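Local coordinates for protein DMATS type aromatic prenyltransferase (Micromonospora olivasterospora, PDB 6ZRY) that probably transfers a dimethylallyl group from an activated donor to carbon 6 of the indole ring of tryptophan, within an ABBA-type barrel, at residues A[61-67]-A[341-347]; A[74-80]-A[132-138]; A[291-295]-A[305-309]. All coordinates share one frame; numbering follows the deposited sequence.

How the interactions relate
Interactions 1 and 2 are neighbouring seams of one curled antiparallel sheet, their centres about 9 Å apart. They share the hairpin of strands 61-68 and 71-79, where E62 N lies 2.8 Å from L78 O in a probable hydrogen bond. Each also sends a residue to the bound tryptophan: E62 from interaction 1 and W132 from interaction 2. Interaction 3 lies in the outer helical layer. Its centre is about 12 Å from that of interaction 1, which it touches where V294 CG1 meets V343 CG2 at 3.5 Å; F67 packs against the 305-309 helix nearby. Interactions 2 and 3 do not touch, their nearest atoms being about 10 Å apart.

Interaction 1: A[61-67]-A[341-347]; sequences VEFSIAF and VTVYLSA. With TRP (tryptophan), chain C.
L345 and F63 bury the most surface here, as an antiparallel hydrogen-bonded pair: L345 N donates to F63 O at 2.8 Å, and F63 N to L345 O at 3.0 Å. Their side chains meet at the base, CB to CB at 4.4 Å. With CG beside the backbone N (chi1 -60°), the F63 ring leans toward A347, whose CB lies 4.2 Å from F63 CE2. L345 turns its CD1 branch to I65 CG2 at 4.3 Å. Farther along this face, the F67 ring receives V343 CG2 at its edge, 4.0 Å from CE2. By pairing the first long strand with the last, the contact closes the ABBA barrel; helices 6-21 and 305-315 cover the face bearing F63 and L345. On the inner face the extended E62 chain carries its carboxylate to the bound tryptophan, where OE2 accepts the indole NE1 hydrogen at 2.7 Å (151° at the hydrogen). The same OE2 lies 3.6 Å from Y344 CD2, while a water joins OE1 to S346 OG. Replacing E62 by alanine would remove the carboxylate, and the ligand's indole N-H would probably lose this acceptor, leaving the indole less firmly oriented.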
loop_
_atom_site.group_PDB
_atom_site.type_symbol
_atom_site.label_atom_id
_atom_site.label_comp_id
_atom_site.label_asym_id
_atom_site.label_seq_id
_atom_site.Cartn_x
_atom_site.Cartn_y
_atom_site.Cartn_z
ATOM N N VAL A 61 -0.188 -10.090 -4.219
ATOM C CA VAL A 61 -0.634 -8.898 -4.985
ATOM C C VAL A 61 -1.924 -8.364 -4.330
ATOM O O VAL A 61 -2.759 -9.204 -3.871
ATOM C CB VAL A 61 -0.825 -9.231 -6.486
ATOM C CG1 VAL A 61 -1.871 -8.340 -7.152
ATOM C CG2 VAL A 61 0.501 -9.172 -7.254
ATOM N N GLU A 62 -2.064 -7.039 -4.275
ATOM C CA GLU A 62 -3.309 -6.339 -3.845
ATOM C C GLU A 62 -3.562 -5.214 -4.843
ATOM O O GLU A 62 -2.608 -4.518 -5.208
ATOM C CB GLU A 62 -3.172 -5.781 -2.438
ATOM C CG GLU A 62 -4.415 -5.062 -1.967
ATOM C CD GLU A 62 -4.321 -4.530 -0.549
ATOM O OE1 GLU A 62 -4.739 -5.235 0.391
ATOM O OE2 GLU A 62 -3.798 -3.422 -0.408
ATOM N N PHE A 63 -4.792 -5.065 -5.301
ATOM C CA PHE A 63 -5.205 -4.015 -6.237
ATOM C C PHE A 63 -5.688 -2.816 -5.438
ATOM O O PHE A 63 -6.084 -2.992 -4.302
ATOM C CB PHE A 63 -6.331 -4.515 -7.134
ATOM C CG PHE A 63 -5.976 -5.721 -7.966
ATOM C CD1 PHE A 63 -5.089 -5.608 -9.027
ATOM C CD2 PHE A 63 -6.504 -6.968 -7.666
ATOM C CE1 PHE A 63 -4.758 -6.717 -9.807
ATOM C CE2 PHE A 63 -6.176 -8.073 -8.439
ATOM C CZ PHE A 63 -5.299 -7.949 -9.506
ATOM N N SER A 64 -5.670 -1.640 -6.037
ATOM C CA SER A 64 -6.376 -0.464 -5.491
ATOM C C SER A 64 -6.777 0.462 -6.605
ATOM O O SER A 64 -6.128 0.436 -7.696
ATOM C CB SER A 64 -5.535 0.257 -4.436
ATOM O OG SER A 64 -4.304 0.717 -4.964
ATOM N N ILE A 65 -7.822 1.232 -6.355
ATOM C CA ILE A 65 -8.307 2.271 -7.265
ATOM C C ILE A 65 -8.411 3.577 -6.467
ATOM O O ILE A 65 -8.998 3.576 -5.404
ATOM C CB ILE A 65 -9.588 1.823 -7.983
ATOM C CG1 ILE A 65 -10.098 2.910 -8.918
ATOM C CG2 ILE A 65 -10.644 1.320 -7.033
ATOM C CD1 ILE A 65 -10.947 2.361 -10.053
ATOM N N ALA A 66 -7.732 4.588 -6.958
ATOM C CA ALA A 66 -7.651 5.933 -6.370
ATOM C C ALA A 66 -8.533 6.861 -7.181
ATOM O O ALA A 66 -8.269 7.033 -8.366
ATOM C CB ALA A 66 -6.215 6.399 -6.326
ATOM N N PHE A 67 -9.527 7.451 -6.532
ATOM C CA PHE A 67 -10.405 8.483 -7.117
ATOM C C PHE A 67 -9.818 9.842 -6.789
ATOM O O PHE A 67 -9.578 10.102 -5.621
ATOM C CB PHE A 67 -11.820 8.299 -6.615
ATOM C CG PHE A 67 -12.354 6.930 -6.896
ATOM C CD1 PHE A 67 -12.934 6.637 -8.114
ATOM C CD2 PHE A 67 -12.310 5.945 -5.923
ATOM C CE1 PHE A 67 -13.416 5.372 -8.368
ATOM C CE2 PHE A 67 -12.822 4.688 -6.175
ATOM C CZ PHE A 67 -13.393 4.408 -7.391
ATOM N N VAL A 341 -9.734 9.689 -2.493
ATOM C CA VAL A 341 -10.078 8.464 -1.714
ATOM C C VAL A 341 -9.589 7.246 -2.486
ATOM O O VAL A 341 -9.818 7.197 -3.706
ATOM C CB VAL A 341 -11.587 8.397 -1.449
ATOM C CG1 VAL A 341 -12.004 7.063 -0.846
ATOM C CG2 VAL A 341 -12.023 9.549 -0.561
ATOM N N THR A 342 -8.950 6.306 -1.809
ATOM C CA THR A 342 -8.428 5.064 -2.432
ATOM C C THR A 342 -9.090 3.848 -1.796
ATOM O O THR A 342 -9.231 3.800 -0.598
ATOM C CB THR A 342 -6.902 4.982 -2.366
ATOM O OG1 THR A 342 -6.379 6.180 -2.942
ATOM C CG2 THR A 342 -6.358 3.778 -3.094
ATOM N N VAL A 343 -9.486 2.901 -2.624
ATOM C CA VAL A 343 -10.157 1.656 -2.194
ATOM C C VAL A 343 -9.221 0.518 -2.566
ATOM O O VAL A 343 -8.752 0.495 -3.707
ATOM C CB VAL A 343 -11.545 1.517 -2.862
ATOM C CG1 VAL A 343 -12.298 0.324 -2.314
ATOM C CG2 VAL A 343 -12.367 2.793 -2.691
ATOM N N TYR A 344 -8.929 -0.349 -1.612
ATOM C CA TYR A 344 -7.940 -1.441 -1.762
ATOM C C TYR A 344 -8.759 -2.711 -1.901
ATOM O O TYR A 344 -9.590 -2.993 -0.992
ATOM C CB TYR A 344 -6.946 -1.409 -0.606
ATOM C CG TYR A 344 -6.168 -0.131 -0.519
ATOM C CD1 TYR A 344 -6.758 1.005 -0.008
ATOM C CD2 TYR A 344 -4.847 -0.046 -0.938
ATOM C CE1 TYR A 344 -6.073 2.200 0.086
ATOM C CE2 TYR A 344 -4.149 1.159 -0.868
ATOM C CZ TYR A 344 -4.762 2.271 -0.326
ATOM O OH TYR A 344 -4.140 3.480 -0.240
ATOM N N LEU A 345 -8.578 -3.417 -3.013
ATOM C CA LEU A 345 -9.392 -4.593 -3.387
ATOM C C LEU A 345 -8.526 -5.860 -3.429
ATOM O O LEU A 345 -7.485 -5.879 -4.127
ATOM C CB LEU A 345 -10.048 -4.303 -4.738
ATOM C CG LEU A 345 -11.014 -3.125 -4.756
ATOM C CD1 LEU A 345 -11.487 -2.838 -6.184
ATOM C CD2 LEU A 345 -12.206 -3.391 -3.858
ATOM N N SER A 346 -8.931 -6.871 -2.671
ATOM C CA SER A 346 -8.211 -8.143 -2.528
ATOM C C SER A 346 -8.460 -9.060 -3.734
ATOM O O SER A 346 -9.583 -9.183 -4.180
ATOM C CB SER A 346 -8.607 -8.836 -1.258
ATOM O OG SER A 346 -8.386 -8.000 -0.130
ATOM N N ALA A 347 -7.428 -9.745 -4.186
ATOM C CA ALA A 347 -7.524 -10.766 -5.242
ATOM C C ALA A 347 -8.368 -11.958 -4.776
ATOM O O ALA A 347 -9.047 -12.543 -5.605
ATOM C CB ALA A 347 -6.133 -11.195 -5.636
HETATM N N TRP C . -1.904 -6.758 4.064
HETATM C CA TRP C . -0.968 -5.925 4.896
HETATM C C TRP C . -1.761 -5.206 5.990
HETATM O O TRP C . -1.150 -4.658 6.926
HETATM C CB TRP C . -0.171 -4.935 4.024
HETATM C CG TRP C . -1.000 -3.917 3.307
HETATM C CD1 TRP C . -1.653 -4.072 2.113
HETATM C CD2 TRP C . -1.260 -2.565 3.731
HETATM N NE1 TRP C . -2.303 -2.912 1.775
HETATM C CE2 TRP C . -2.072 -1.967 2.738
HETATM C CE3 TRP C . -0.874 -1.796 4.839
HETATM C CZ2 TRP C . -2.522 -0.648 2.836
HETATM C CZ3 TRP C . -1.317 -0.493 4.931
HETATM C CH2 TRP C . -2.123 0.072 3.940
HETATM O OXT TRP C . -3.011 -5.173 5.956
HETATM O O HOH W 1 -5.042 -9.290 -2.421
HETATM O O HOH W 2 -5.677 -7.754 -0.056
#

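Interaction 2: A[74-80]-A[132-138]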
loop_
_atom_site.group_PDB
_atom_site.type_symbol
_atom_site.label_atom_id
_atom_site.label_comp_id
_atom_site.label_asym_id
_atom_site.label_seq_id
_atom_site.Cartn_x
_atom_site.Cartn_y
_atom_site.Cartn_z
ATOM N N THR A 74 -6.822 6.243 -10.757
ATOM C CA THR A 74 -5.499 5.621 -10.829
ATOM C C THR A 74 -5.616 4.174 -10.323
ATOM O O THR A 74 -6.090 3.975 -9.222
ATOM C CB THR A 74 -4.469 6.429 -10.052
ATOM O OG1 THR A 74 -4.394 7.748 -10.602
ATOM C CG2 THR A 74 -3.099 5.797 -10.089
ATOM N N LEU A 75 -5.144 3.218 -11.102
ATOM C CA LEU A 75 -5.132 1.784 -10.709
ATOM C C LEU A 75 -3.715 1.449 -10.249
ATOM O O LEU A 75 -2.753 1.880 -10.903
ATOM C CB LEU A 75 -5.604 1.000 -11.938
ATOM C CG LEU A 75 -5.569 -0.517 -11.926
ATOM C CD1 LEU A 75 -6.344 -1.098 -10.753
ATOM C CD2 LEU A 75 -6.141 -1.028 -13.245
ATOM N N ARG A 76 -3.582 0.731 -9.144
ATOM C CA ARG A 76 -2.255 0.314 -8.644
ATOM C C ARG A 76 -2.290 -1.161 -8.243
ATOM O O ARG A 76 -3.375 -1.679 -7.877
ATOM C CB ARG A 76 -1.809 1.207 -7.489
ATOM C CG ARG A 76 -1.918 2.694 -7.790
ATOM C CD ARG A 76 -3.254 3.290 -7.332
ATOM N NE ARG A 76 -3.505 2.894 -5.954
ATOM C CZ ARG A 76 -2.791 3.326 -4.890
ATOM N NH1 ARG A 76 -1.825 4.216 -5.047
ATOM N NH2 ARG A 76 -3.069 2.880 -3.675
ATOM N N ILE A 77 -1.130 -1.793 -8.329
ATOM C CA ILE A 77 -0.878 -3.146 -7.802
ATOM C C ILE A 77 0.259 -3.010 -6.813
ATOM O O ILE A 77 1.321 -2.503 -7.230
ATOM C CB ILE A 77 -0.492 -4.136 -8.912
ATOM C CG1 ILE A 77 -1.622 -4.342 -9.913
ATOM C CG2 ILE A 77 -0.061 -5.434 -8.270
ATOM C CD1 ILE A 77 -1.194 -4.989 -11.202
ATOM N N LEU A 78 0.069 -3.504 -5.597
ATOM C CA LEU A 78 1.150 -3.700 -4.614
ATOM C C LEU A 78 1.493 -5.178 -4.602
ATOM O O LEU A 78 0.574 -5.989 -4.521
ATOM C CB LEU A 78 0.676 -3.229 -3.239
ATOM C CG LEU A 78 1.685 -3.372 -2.093
ATOM C CD1 LEU A 78 2.812 -2.364 -2.235
ATOM C CD2 LEU A 78 1.005 -3.185 -0.768
ATOM N N GLY A 79 2.761 -5.546 -4.636
ATOM C CA GLY A 79 3.081 -6.960 -4.422
ATOM C C GLY A 79 4.548 -7.251 -4.435
ATOM O O GLY A 79 5.362 -6.308 -4.296
ATOM N N GLU A 80 4.877 -8.540 -4.535
ATOM C CA GLU A 80 6.259 -9.003 -4.461
ATOM C C GLU A 80 6.418 -10.215 -5.377
ATOM O O GLU A 80 5.431 -10.902 -5.657
ATOM C CB GLU A 80 6.685 -9.294 -3.012
ATOM C CG GLU A 80 5.909 -10.402 -2.336
ATOM C CD GLU A 80 6.339 -10.679 -0.905
ATOM O OE1 GLU A 80 7.480 -10.319 -0.531
ATOM O OE2 GLU A 80 5.529 -11.249 -0.159
ATOM N N TRP A 132 8.903 -4.474 -1.323
ATOM C CA TRP A 132 7.710 -4.666 -2.156
ATOM C C TRP A 132 7.744 -3.647 -3.289
ATOM O O TRP A 132 8.520 -2.700 -3.232
ATOM C CB TRP A 132 6.421 -4.550 -1.338
ATOM C CG TRP A 132 6.130 -5.712 -0.432
ATOM C CD1 TRP A 132 6.808 -6.888 -0.324
ATOM C CD2 TRP A 132 5.098 -5.761 0.553
ATOM N NE1 TRP A 132 6.226 -7.685 0.627
ATOM C CE2 TRP A 132 5.201 -7.007 1.206
ATOM C CE3 TRP A 132 4.101 -4.871 0.954
ATOM C CZ2 TRP A 132 4.328 -7.396 2.217
ATOM C CZ3 TRP A 132 3.243 -5.245 1.965
ATOM C CH2 TRP A 132 3.361 -6.493 2.597
ATOM N N CYS A 133 6.896 -3.858 -4.259
ATOM C CA CYS A 133 6.764 -3.117 -5.517
ATOM C C CYS A 133 5.342 -2.544 -5.555
ATOM O O CYS A 133 4.437 -3.302 -5.169
ATOM C CB CYS A 133 6.942 -4.130 -6.666
ATOM S SG CYS A 133 6.671 -3.419 -8.263
ATOM N N SER A 134 5.156 -1.292 -5.984
ATOM C CA SER A 134 3.841 -0.731 -6.402
ATOM C C SER A 134 3.926 -0.339 -7.885
ATOM O O SER A 134 4.835 0.372 -8.240
ATOM C CB SER A 134 3.417 0.431 -5.516
ATOM O OG SER A 134 2.149 0.890 -5.877
ATOM N N LEU A 135 3.014 -0.849 -8.692
ATOM C CA LEU A 135 2.856 -0.537 -10.134
ATOM C C LEU A 135 1.696 0.434 -10.240
ATOM O O LEU A 135 0.651 0.136 -9.641
ATOM C CB LEU A 135 2.559 -1.813 -10.920
ATOM C CG LEU A 135 3.569 -2.955 -10.804
ATOM C CD1 LEU A 135 3.034 -4.216 -11.439
ATOM C CD2 LEU A 135 4.878 -2.585 -11.431
ATOM N N VAL A 136 1.890 1.576 -10.896
ATOM C CA VAL A 136 0.881 2.661 -10.911
ATOM C C VAL A 136 0.452 2.920 -12.348
ATOM O O VAL A 136 1.314 3.278 -13.144
ATOM C CB VAL A 136 1.424 3.925 -10.250
ATOM C CG1 VAL A 136 0.387 5.033 -10.234
ATOM C CG2 VAL A 136 1.964 3.637 -8.849
ATOM N N PHE A 137 -0.836 2.771 -12.633
ATOM C CA PHE A 137 -1.426 2.839 -14.001
ATOM C C PHE A 137 -2.483 3.946 -14.081
ATOM O O PHE A 137 -3.327 4.065 -13.202
ATOM C CB PHE A 137 -2.093 1.514 -14.374
ATOM C CG PHE A 137 -1.285 0.278 -14.092
ATOM C CD1 PHE A 137 0.021 0.170 -14.526
ATOM C CD2 PHE A 137 -1.845 -0.798 -13.415
ATOM C CE1 PHE A 137 0.753 -0.984 -14.286
ATOM C CE2 PHE A 137 -1.117 -1.953 -13.193
ATOM C CZ PHE A 137 0.181 -2.038 -13.615
ATOM N N ARG A 138 -2.464 4.710 -15.157
ATOM C CA ARG A 138 -3.495 5.747 -15.431
ATOM C C ARG A 138 -3.753 5.791 -16.918
ATOM O O ARG A 138 -2.877 5.312 -17.677
ATOM C CB ARG A 138 -3.052 7.137 -14.981
ATOM C CG ARG A 138 -2.221 7.139 -13.713
ATOM C CD ARG A 138 -1.613 8.492 -13.439
ATOM N NE ARG A 138 -0.750 8.459 -12.269
ATOM C CZ ARG A 138 0.015 9.472 -11.860
ATOM N NH1 ARG A 138 0.037 10.620 -12.533
ATOM N NH2 ARG A 138 0.759 9.330 -10.774
HETATM O O HOH W 3 5.644 -10.613 2.451
#
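L75 with F137, I77 with L135 and G79 with C133 are antiparallel hydrogen-bonded pairs, linking strands that run 167° apart through six bonds, the shortest from F137 N to L75 O at 2.7 Å. On the face bearing these residues, F137 meets two aliphatic chains along its CD2-CE2 side. I77 has CG1 beside its backbone N (chi1 -64°) and sends CD1 to the edge of the phenyl ring, in its plane and 3.6 Å from CE2. L75 CG comes to F137 CD2 at 4.0 Å. Helices 6-21 and 26-36 pack over this face, making it the outer surface of the ABBA barrel; the reverse face lines the interior. V136 on that side lies alongside R76, and T74 CG2 comes to V136 CG1 at 3.6 Å. Toward the tryptophan pocket, L78 brings CD2 to W132 CE3 at 3.9 Å, and both residues touch the bound ligand. E80 reaches across the opposite end of the W132 indole, its carboxylate turned 72° from the ring plane, with OE1 3.1 Å from NE1 of W132. Its other oxygen, OE2, is held by S52 and accepts from a water 2.7 Å away.

Interaction 3: A[291-295]-A[305-309]; sequences RDRVA and TDGLD
R291 and D309 carry the polar part of this contact, a two-pronged salt bridge. The guanidinium approaches side-on, NE donating to D309 OD1 at 2.8 Å and NH2 to D309 OD2 at 2.9 Å, each through the syn lone pair of its oxygen. The two flat groups are nearly coplanar, 24° apart, although the side chains themselves cross at about a right angle. A bend at chi2 (-89°) carries the end of the arginine past the carboxylate, so that its NE and NH2 edge faces the two oxygens. The remaining nitrogen, NH1, donates to D292 OD1 at 2.9 Å, on the anti side of that carboxylate, making a network of one arginine between two aspartates. Three nitrogens so engaged fix the rotation of the guanidinium, and the arginine charge probably eases the proximity of the two acids. One face of the group is covered by A295 CB, centred 3.6 Å above the plane.

Apolar contacts fill the space deeper between the helices. L308 splits its branches: CD1 meets V294 CG1 at 3.9 Å, and CD2 rests on the backbone of A295, 3.8 Å from its N. One turn earlier, the T305 methyl CG2 abuts A295 CB at 3.8 Å. The small alanine thus serves three neighbours at once, lying under the guanidinium and beside both T305 and L308.

The inner ends of this cluster continue into the sheet, since V294 and L308 both touch V343, and V294 also reaches I327 and V330. With their axes 10.6 Å apart and directed at 151°, the segments belong to consecutive helices, 287-300 and 305-315, joined by a short loop. They form an antiparallel helical hairpin of the outer layer that surrounds the strands of an ABBA barrel.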
loop_
_atom_site.group_PDB
_atom_site.type_symbol
_atom_site.label_atom_id
_atom_site.label_comp_id
_atom_site.label_asym_id
_atom_site.label_seq_id
_atom_site.Cartn_x
_atom_site.Cartn_y
_atom_site.Cartn_z
ATOM N N ARG A 291 -18.730 -1.864 1.337
ATOM C CA ARG A 291 -18.984 -1.140 0.055
ATOM C C ARG A 291 -19.881 0.072 0.372
ATOM O O ARG A 291 -19.644 1.134 -0.173
ATOM C CB ARG A 291 -19.599 -2.058 -1.008
ATOM C CG ARG A 291 -20.036 -1.300 -2.258
ATOM C CD ARG A 291 -21.468 -0.793 -2.157
ATOM N NE ARG A 291 -21.825 0.111 -3.231
ATOM C CZ ARG A 291 -22.820 1.003 -3.187
ATOM N NH1 ARG A 291 -23.557 1.142 -2.101
ATOM N NH2 ARG A 291 -23.054 1.775 -4.235
ATOM N N ASP A 292 -20.880 -0.131 1.218
ATOM C CA ASP A 292 -21.859 0.930 1.598
ATOM C C ASP A 292 -21.138 2.081 2.295
ATOM O O ASP A 292 -21.481 3.224 1.994
ATOM C CB ASP A 292 -23.021 0.336 2.386
ATOM C CG ASP A 292 -23.917 -0.556 1.525
ATOM O OD1 ASP A 292 -23.816 -0.482 0.246
ATOM O OD2 ASP A 292 -24.697 -1.304 2.098
ATOM N N ARG A 293 -20.165 1.806 3.164
ATOM C CA ARG A 293 -19.421 2.860 3.874
ATOM C C ARG A 293 -18.552 3.615 2.892
ATOM O O ARG A 293 -18.495 4.830 2.964
ATOM C CB ARG A 293 -18.571 2.275 4.991
ATOM C CG ARG A 293 -19.387 1.620 6.075
ATOM C CD ARG A 293 -18.554 1.349 7.282
ATOM N NE ARG A 293 -19.286 0.638 8.309
ATOM C CZ ARG A 293 -18.721 0.023 9.353
ATOM N NH1 ARG A 293 -17.403 0.003 9.508
ATOM N NH2 ARG A 293 -19.475 -0.650 10.190
ATOM N N VAL A 294 -17.852 2.905 2.030
ATOM C CA VAL A 294 -16.936 3.533 1.069
ATOM C C VAL A 294 -17.752 4.370 0.098
ATOM O O VAL A 294 -17.357 5.462 -0.179
ATOM C CB VAL A 294 -16.074 2.490 0.347
ATOM C CG1 VAL A 294 -15.249 3.139 -0.754
ATOM C CG2 VAL A 294 -15.183 1.743 1.335
ATOM N N ALA A 295 -18.889 3.860 -0.378
ATOM C CA ALA A 295 -19.814 4.641 -1.227
ATOM C C ALA A 295 -20.245 5.933 -0.522
ATOM O O ALA A 295 -20.260 7.008 -1.187
ATOM C CB ALA A 295 -20.989 3.788 -1.614
ATOM N N THR A 305 -20.016 6.682 -7.396
ATOM C CA THR A 305 -20.021 5.307 -6.838
ATOM C C THR A 305 -20.085 4.266 -7.969
ATOM O O THR A 305 -19.859 3.106 -7.681
ATOM C CB THR A 305 -21.160 5.089 -5.836
ATOM O OG1 THR A 305 -22.397 5.180 -6.526
ATOM C CG2 THR A 305 -21.132 6.077 -4.690
ATOM N N ASP A 306 -20.383 4.685 -9.203
ATOM C CA ASP A 306 -20.374 3.800 -10.397
ATOM C C ASP A 306 -18.966 3.217 -10.598
ATOM O O ASP A 306 -18.871 2.029 -10.914
ATOM C CB ASP A 306 -20.856 4.543 -11.643
ATOM C CG ASP A 306 -22.351 4.792 -11.665
ATOM O OD1 ASP A 306 -23.077 4.212 -10.801
ATOM O OD2 ASP A 306 -22.785 5.553 -12.543
ATOM N N GLY A 307 -17.920 4.029 -10.415
ATOM C CA GLY A 307 -16.525 3.585 -10.574
ATOM C C GLY A 307 -16.176 2.522 -9.551
ATOM O O GLY A 307 -15.550 1.507 -9.925
ATOM N N LEU A 308 -16.575 2.757 -8.309
ATOM C CA LEU A 308 -16.390 1.830 -7.167
ATOM C C LEU A 308 -17.093 0.495 -7.468
ATOM O O LEU A 308 -16.455 -0.550 -7.360
ATOM C CB LEU A 308 -16.976 2.465 -5.912
ATOM C CG LEU A 308 -17.100 1.522 -4.718
ATOM C CD1 LEU A 308 -15.744 1.203 -4.154
ATOM C CD2 LEU A 308 -18.005 2.100 -3.658
ATOM N N ASP A 309 -18.378 0.543 -7.804
ATOM C CA ASP A 309 -19.173 -0.680 -8.045
ATOM C C ASP A 309 -18.629 -1.434 -9.262
ATOM O O ASP A 309 -18.612 -2.634 -9.209
ATOM C CB ASP A 309 -20.655 -0.362 -8.157
ATOM C CG ASP A 309 -21.217 0.166 -6.863
ATOM O OD1 ASP A 309 -20.663 -0.180 -5.797
ATOM O OD2 ASP A 309 -22.159 0.944 -6.918
#